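Local coordinates for fatty acid synthase 1, isoform A (Drosophila melanogaster, PDB 6FN6), which probably makes long-chain saturated fatty acids from acetyl-CoA and malonyl-CoA with NADPH, this chain being its dehydratase, enoyl-reductase and ketoreductase modifying region, at residues A[261-266]-A[554-559]; A[492-497]-A[1074-1079]. All blocks are in the same frame, centred on the assembly; numbering follows the deposited sequence.

How the contacts relate
Contacts 1 and 2 both tie the pseudo-ketoreductase part of the chain to other parts far away in sequence. Contact 1 pairs its strand 549-557 with strand 257-268, while contact 2 sets the turn entering helix 496-504 against helix 1072-1090 of the ketoreductase domain. Their centres lie about 18 Å apart, and they meet through packing of Y264 CE2 on V497 CG1 at 3.9 Å. F553, just before segment 554-559, also takes the side chains of A496 and V497, so the helix started in contact 2 rests on the strand used in contact 1. Both lie away from the predicted dehydratase residues, H24 and D175.

Contact 1 (A[261-266]-A[554-559]); sequences LERYQF and RHLKLE
R263 and L556 face each other as a hydrogen-bonded antiparallel pair, L556 N reaching R263 O at 3.0 Å and R263 N returning to L556 O. Q265 and R554 form the next hydrogen-bonded pair, with R554 N 3.0 Å from Q265 O. At the other end, where 554-557 gives way to loop, L558 N makes only a weak bond to L261 O. Between these pairs, CA-H...O contacts from E262, Y264 and H555 fill in along the backbones.

Aromatic packing centres on Y264 and H555, on the same face as E262 and K557. CB of H555 sits over the middle of the Y264 ring, 3.9 Å from its centroid, as a CH-pi contact. With CG of H555 set between its backbone N and carbonyl carbon (chi1 51°), the imidazole runs alongside the phenol and turns an edge to its face in an offset edge-to-face pair, planes at 81°.

Strand 257-268 thus extends the pseudo-ketoreductase sheet beyond strand 549-557. Its other edge bonds, through E262 to K1164 and Y264 to L1162, to strand 1162-1168, which evidently comes from the construct's C-terminal tag rather than from the natural enzyme.

Among the polar groups, the extended E262 brings OE1 to 2.6 Å from H555 ND1, carboxylate and ring planes 44° apart. K557 lies beside E262 but takes its ammonium to a salt bridge with D288, leaving K557 NZ 4.3 Å from E262 OE2. R554 likewise turns to helix 279-296, bonding Q292 and E296.

The leucines supply the remaining contacts. L558 CD1 meets L261 CB at 3.7 Å, while L558 CD2 lies at the edge of the R263 guanidinium, nearly in its plane. L556 CD2 touches Q265 OE1 at 3.4 Å, the two side chains crossing at about a right angle.

Contact 2 (A[492-497]-A[1074-1079]); sequences ELFGAV and YGLANS
Turned opposite its own backbone N (chi1 179°), the hydroxyl of S1079 points across to the backbone of G495; in F494 the ring carbon CG lies beside the backbone N (chi1 -72°), which sets the phenyl ring with one edge beside the S1079 hydroxyl and L1076. The two backbones come close where G495 meets S1079, their CA atoms 4.5 Å apart.

S1079 grips the glycine from both ends. S1079 OG donates to G495 O at 2.8 Å, arriving in the carbonyl plane on a lone pair. In the opposite sense G495 N donates to S1079 O at 3.0 Å, but this donor stands well above the carbonyl plane, 54° out of it. The pair of bonds thus engages both polar atoms of the G495 backbone.

G495 is the N-cap residue of helix 496-504, so the serine holds the turn that starts a pseudo-ketoreductase helix against the side of helix 1072-1090, two of the Rossmann-type parts of this region, the pseudo-ketoreductase and the ketoreductase, meeting here. Replacing S1079 by an alanine removes the hydroxyl and would probably leave G495 O without this donor and the turn less firmly fixed.

Beside the polar grip, the F494 ring presents its edge: F494 CE1 meets L1076 CD2 at 4.1 Å, the two side chains crossing at a slant, and S1079 OG lies near the same ring plane, 4.2 Å from F494 CD1. L1076 also packs on L499 and C502 of helix 496-504.

Contact 1 (A[261-266]-A[554-559])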
loop_
_atom_site.group_PDB
_atom_site.type_symbol
_atom_site.label_atom_id
_atom_site.label_comp_id
_atom_site.label_asym_id
_atom_site.label_seq_id
_atom_site.Cartn_x
_atom_site.Cartn_y
_atom_site.Cartn_z
ATOM N N LEU A 261 22.827 -47.516 -17.715
ATOM C CA LEU A 261 22.419 -48.855 -18.123
ATOM C C LEU A 261 23.543 -49.567 -18.861
ATOM O O LEU A 261 24.205 -48.979 -19.719
ATOM C CB LEU A 261 21.174 -48.794 -19.008
ATOM C CG LEU A 261 19.844 -48.491 -18.314
ATOM C CD1 LEU A 261 18.733 -48.393 -19.343
ATOM C CD2 LEU A 261 19.503 -49.534 -17.259
ATOM N N GLU A 262 23.752 -50.834 -18.520
ATOM C CA GLU A 262 24.731 -51.663 -19.214
ATOM C C GLU A 262 24.042 -52.880 -19.818
ATOM O O GLU A 262 23.341 -53.615 -19.123
ATOM C CB GLU A 262 25.845 -52.100 -18.260
ATOM C CG GLU A 262 26.574 -50.943 -17.592
ATOM C CD GLU A 262 27.717 -51.402 -16.709
ATOM O OE1 GLU A 262 28.062 -52.601 -16.755
ATOM O OE2 GLU A 262 28.272 -50.563 -15.971
ATOM N N ARG A 263 24.252 -53.089 -21.112
ATOM C CA ARG A 263 23.621 -54.193 -21.821
ATOM C C ARG A 263 24.499 -55.441 -21.788
ATOM O O ARG A 263 25.720 -55.360 -21.923
ATOM C CB ARG A 263 23.322 -53.796 -23.268
ATOM C CG ARG A 263 24.553 -53.673 -24.142
ATOM C CD ARG A 263 24.204 -53.191 -25.536
ATOM N NE ARG A 263 25.385 -52.700 -26.242
ATOM C CZ ARG A 263 26.198 -53.453 -26.976
ATOM N NH1 ARG A 263 25.973 -54.752 -27.115
ATOM N NH2 ARG A 263 27.244 -52.899 -27.572
ATOM N N TYR A 264 23.866 -56.593 -21.593
ATOM C CA TYR A 264 24.568 -57.866 -21.633
ATOM C C TYR A 264 24.641 -58.380 -23.064
ATOM O O TYR A 264 23.734 -58.144 -23.860
ATOM C CB TYR A 264 23.871 -58.893 -20.739
ATOM C CG TYR A 264 24.217 -58.747 -19.279
ATOM C CD1 TYR A 264 23.511 -57.872 -18.467
ATOM C CD2 TYR A 264 25.248 -59.477 -18.711
ATOM C CE1 TYR A 264 23.818 -57.731 -17.131
ATOM C CE2 TYR A 264 25.565 -59.341 -17.373
ATOM C CZ TYR A 264 24.847 -58.465 -16.590
ATOM O OH TYR A 264 25.153 -58.320 -15.257
ATOM N N GLN A 265 25.740 -59.052 -23.396
ATOM C CA GLN A 265 25.874 -59.716 -24.689
ATOM C C GLN A 265 26.927 -60.817 -24.623
ATOM O O GLN A 265 27.781 -60.824 -23.736
ATOM C CB GLN A 265 26.238 -58.716 -25.791
ATOM C CG GLN A 265 27.543 -57.967 -25.573
ATOM C CD GLN A 265 28.024 -57.268 -26.832
ATOM O OE1 GLN A 265 27.908 -56.051 -26.966
ATOM N NE2 GLN A 265 28.567 -58.041 -27.766
ATOM N N PHE A 266 26.861 -61.740 -25.575
ATOM C CA PHE A 266 27.824 -62.828 -25.658
ATOM C C PHE A 266 29.118 -62.356 -26.310
ATOM O O PHE A 266 29.108 -61.826 -27.422
ATOM C CB PHE A 266 27.242 -64.004 -26.442
ATOM C CG PHE A 266 28.208 -65.135 -26.641
ATOM C CD1 PHE A 266 28.478 -66.020 -25.611
ATOM C CD2 PHE A 266 28.849 -65.311 -27.855
ATOM C CE1 PHE A 266 29.368 -67.060 -25.788
ATOM C CE2 PHE A 266 29.740 -66.348 -28.040
ATOM C CZ PHE A 266 30.000 -67.224 -27.004
ATOM N N ARG A 554 29.029 -60.653 -20.959
ATOM C CA ARG A 554 29.632 -59.483 -20.332
ATOM C C ARG A 554 28.729 -58.258 -20.483
ATOM O O ARG A 554 27.982 -58.140 -21.455
ATOM C CB ARG A 554 31.008 -59.207 -20.939
ATOM C CG ARG A 554 31.979 -60.379 -20.849
ATOM C CD ARG A 554 32.799 -60.359 -19.563
ATOM N NE ARG A 554 31.987 -60.495 -18.354
ATOM C CZ ARG A 554 31.736 -61.645 -17.730
ATOM N NH1 ARG A 554 32.221 -62.793 -18.192
ATOM N NH2 ARG A 554 30.991 -61.650 -16.632
ATOM N N HIS A 555 28.794 -57.356 -19.510
ATOM C CA HIS A 555 27.976 -56.145 -19.529
ATOM C C HIS A 555 28.795 -54.938 -19.980
ATOM O O HIS A 555 29.830 -54.624 -19.395
ATOM C CB HIS A 555 27.363 -55.884 -18.151
ATOM C CG HIS A 555 28.353 -55.913 -17.030
ATOM N ND1 HIS A 555 29.305 -54.934 -16.850
ATOM C CD2 HIS A 555 28.528 -56.798 -16.020
ATOM C CE1 HIS A 555 30.029 -55.218 -15.782
ATOM N NE2 HIS A 555 29.577 -56.344 -15.260
ATOM N N LEU A 556 28.323 -54.277 -21.032
ATOM C CA LEU A 556 29.030 -53.143 -21.621
ATOM C C LEU A 556 28.349 -51.812 -21.296
ATOM O O LEU A 556 27.121 -51.701 -21.332
ATOM C CB LEU A 556 29.128 -53.320 -23.135
ATOM C CG LEU A 556 30.314 -54.137 -23.658
ATOM C CD1 LEU A 556 30.431 -55.476 -22.948
ATOM C CD2 LEU A 556 30.179 -54.349 -25.157
ATOM N N LYS A 557 29.162 -50.805 -20.987
ATOM C CA LYS A 557 28.666 -49.466 -20.679
ATOM C C LYS A 557 28.078 -48.808 -21.925
ATOM O O LYS A 557 28.721 -48.773 -22.975
ATOM C CB LYS A 557 29.787 -48.586 -20.114
ATOM C CG LYS A 557 30.275 -48.970 -18.720
ATOM C CD LYS A 557 31.614 -48.303 -18.411
ATOM C CE LYS A 557 32.242 -48.805 -17.115
ATOM N NZ LYS A 557 32.399 -50.283 -17.082
ATOM N N LEU A 558 26.857 -48.294 -21.813
ATOM C CA LEU A 558 26.195 -47.648 -22.945
ATOM C C LEU A 558 26.666 -46.197 -23.099
ATOM O O LEU A 558 26.900 -45.497 -22.111
ATOM C CB LEU A 558 24.675 -47.709 -22.781
ATOM C CG LEU A 558 24.074 -49.120 -22.856
ATOM C CD1 LEU A 558 22.621 -49.122 -22.411
ATOM C CD2 LEU A 558 24.198 -49.702 -24.260
ATOM N N GLU A 559 26.790 -45.756 -24.348
ATOM C CA GLU A 559 27.347 -44.442 -24.673
ATOM C C GLU A 559 26.367 -43.276 -24.540
ATOM O O GLU A 559 26.783 -42.140 -24.318
ATOM C CB GLU A 559 27.888 -44.468 -26.110
ATOM C CG GLU A 559 28.541 -43.168 -26.596
ATOM C CD GLU A 559 29.824 -42.824 -25.861
ATOM O OE1 GLU A 559 30.165 -43.523 -24.883
ATOM O OE2 GLU A 559 30.494 -41.849 -26.265
#

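Contact 2 (A[492-497]-A[1074-1079])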
loop_
_atom_site.group_PDB
_atom_site.type_symbol
_atom_site.label_atom_id
_atom_site.label_comp_id
_atom_site.label_asym_id
_atom_site.label_seq_id
_atom_site.Cartn_x
_atom_site.Cartn_y
_atom_site.Cartn_z
ATOM N N GLU A 492 15.716 -74.676 -21.179
ATOM C CA GLU A 492 14.961 -73.428 -21.154
ATOM C C GLU A 492 14.794 -72.940 -19.718
ATOM O O GLU A 492 14.931 -73.708 -18.766
ATOM C CB GLU A 492 13.589 -73.597 -21.817
ATOM C CG GLU A 492 13.630 -73.765 -23.333
ATOM C CD GLU A 492 14.268 -75.067 -23.777
ATOM O OE1 GLU A 492 14.871 -75.758 -22.930
ATOM O OE2 GLU A 492 14.165 -75.397 -24.978
ATOM N N LEU A 493 14.512 -71.651 -19.580
ATOM C CA LEU A 493 14.365 -71.001 -18.283
ATOM C C LEU A 493 15.638 -71.155 -17.464
ATOM O O LEU A 493 15.592 -71.252 -16.238
ATOM C CB LEU A 493 13.183 -71.582 -17.503
ATOM C CG LEU A 493 11.783 -71.314 -18.054
ATOM C CD1 LEU A 493 10.756 -72.060 -17.219
ATOM C CD2 LEU A 493 11.472 -69.829 -18.104
ATOM N N PHE A 494 16.776 -71.179 -18.148
ATOM C CA PHE A 494 18.059 -71.074 -17.475
ATOM C C PHE A 494 18.968 -70.140 -18.254
ATOM O O PHE A 494 19.702 -70.570 -19.145
ATOM C CB PHE A 494 18.717 -72.446 -17.315
ATOM C CG PHE A 494 18.048 -73.322 -16.293
ATOM C CD1 PHE A 494 17.920 -72.905 -14.978
ATOM C CD2 PHE A 494 17.557 -74.565 -16.646
ATOM C CE1 PHE A 494 17.306 -73.712 -14.037
ATOM C CE2 PHE A 494 16.943 -75.375 -15.711
ATOM C CZ PHE A 494 16.817 -74.949 -14.405
ATOM N N GLY A 495 18.886 -68.854 -17.933
ATOM C CA GLY A 495 19.796 -67.874 -18.485
ATOM C C GLY A 495 21.160 -68.072 -17.864
ATOM O O GLY A 495 21.265 -68.280 -16.655
ATOM N N ALA A 496 22.204 -67.988 -18.680
ATOM C CA ALA A 496 23.552 -68.288 -18.217
ATOM C C ALA A 496 23.988 -67.322 -17.115
ATOM O O ALA A 496 24.609 -67.731 -16.133
ATOM C CB ALA A 496 24.530 -68.244 -19.382
ATOM N N VAL A 497 23.658 -66.045 -17.280
ATOM C CA VAL A 497 24.088 -65.014 -16.336
ATOM C C VAL A 497 23.486 -65.257 -14.956
ATOM O O VAL A 497 24.202 -65.293 -13.954
ATOM C CB VAL A 497 23.724 -63.608 -16.860
ATOM C CG1 VAL A 497 24.013 -62.531 -15.810
ATOM C CG2 VAL A 497 24.487 -63.313 -18.143
ATOM N N TYR A 1074 15.598 -67.038 -5.624
ATOM C CA TYR A 1074 15.404 -65.736 -6.245
ATOM C C TYR A 1074 16.335 -65.624 -7.445
ATOM O O TYR A 1074 15.942 -65.149 -8.512
ATOM C CB TYR A 1074 15.664 -64.602 -5.251
ATOM C CG TYR A 1074 15.171 -63.256 -5.733
ATOM C CD1 TYR A 1074 13.833 -62.907 -5.621
ATOM C CD2 TYR A 1074 16.043 -62.335 -6.303
ATOM C CE1 TYR A 1074 13.373 -61.680 -6.060
ATOM C CE2 TYR A 1074 15.592 -61.102 -6.745
ATOM C CZ TYR A 1074 14.257 -60.782 -6.621
ATOM O OH TYR A 1074 13.797 -59.561 -7.059
ATOM N N GLY A 1075 17.572 -66.079 -7.269
ATOM C CA GLY A 1075 18.548 -66.062 -8.340
ATOM C C GLY A 1075 18.089 -66.878 -9.533
ATOM O O GLY A 1075 18.341 -66.514 -10.682
ATOM N N LEU A 1076 17.411 -67.987 -9.255
ATOM C CA LEU A 1076 16.916 -68.863 -10.310
ATOM C C LEU A 1076 15.722 -68.232 -11.012
ATOM O O LEU A 1076 15.483 -68.483 -12.193
ATOM C CB LEU A 1076 16.539 -70.231 -9.740
ATOM C CG LEU A 1076 17.710 -71.158 -9.405
ATOM C CD1 LEU A 1076 17.242 -72.351 -8.583
ATOM C CD2 LEU A 1076 18.406 -71.629 -10.676
ATOM N N ALA A 1077 14.964 -67.421 -10.282
ATOM C CA ALA A 1077 13.839 -66.708 -10.872
ATOM C C ALA A 1077 14.368 -65.695 -11.880
ATOM O O ALA A 1077 13.784 -65.500 -12.946
ATOM C CB ALA A 1077 13.010 -66.026 -9.801
ATOM N N ASN A 1078 15.481 -65.052 -11.536
ATOM C CA ASN A 1078 16.139 -64.126 -12.451
ATOM C C ASN A 1078 16.590 -64.861 -13.707
ATOM O O ASN A 1078 16.287 -64.448 -14.825
ATOM C CB ASN A 1078 17.341 -63.456 -11.781
ATOM C CG ASN A 1078 16.938 -62.406 -10.769
ATOM O OD1 ASN A 1078 15.780 -61.995 -10.711
ATOM N ND2 ASN A 1078 17.896 -61.966 -9.963
ATOM N N SER A 1079 17.316 -65.957 -13.511
ATOM C CA SER A 1079 17.806 -66.762 -14.621
ATOM C C SER A 1079 16.668 -67.104 -15.575
ATOM O O SER A 1079 16.815 -67.014 -16.793
ATOM C CB SER A 1079 18.467 -68.040 -14.107
ATOM O OG SER A 1079 18.921 -68.843 -15.183
#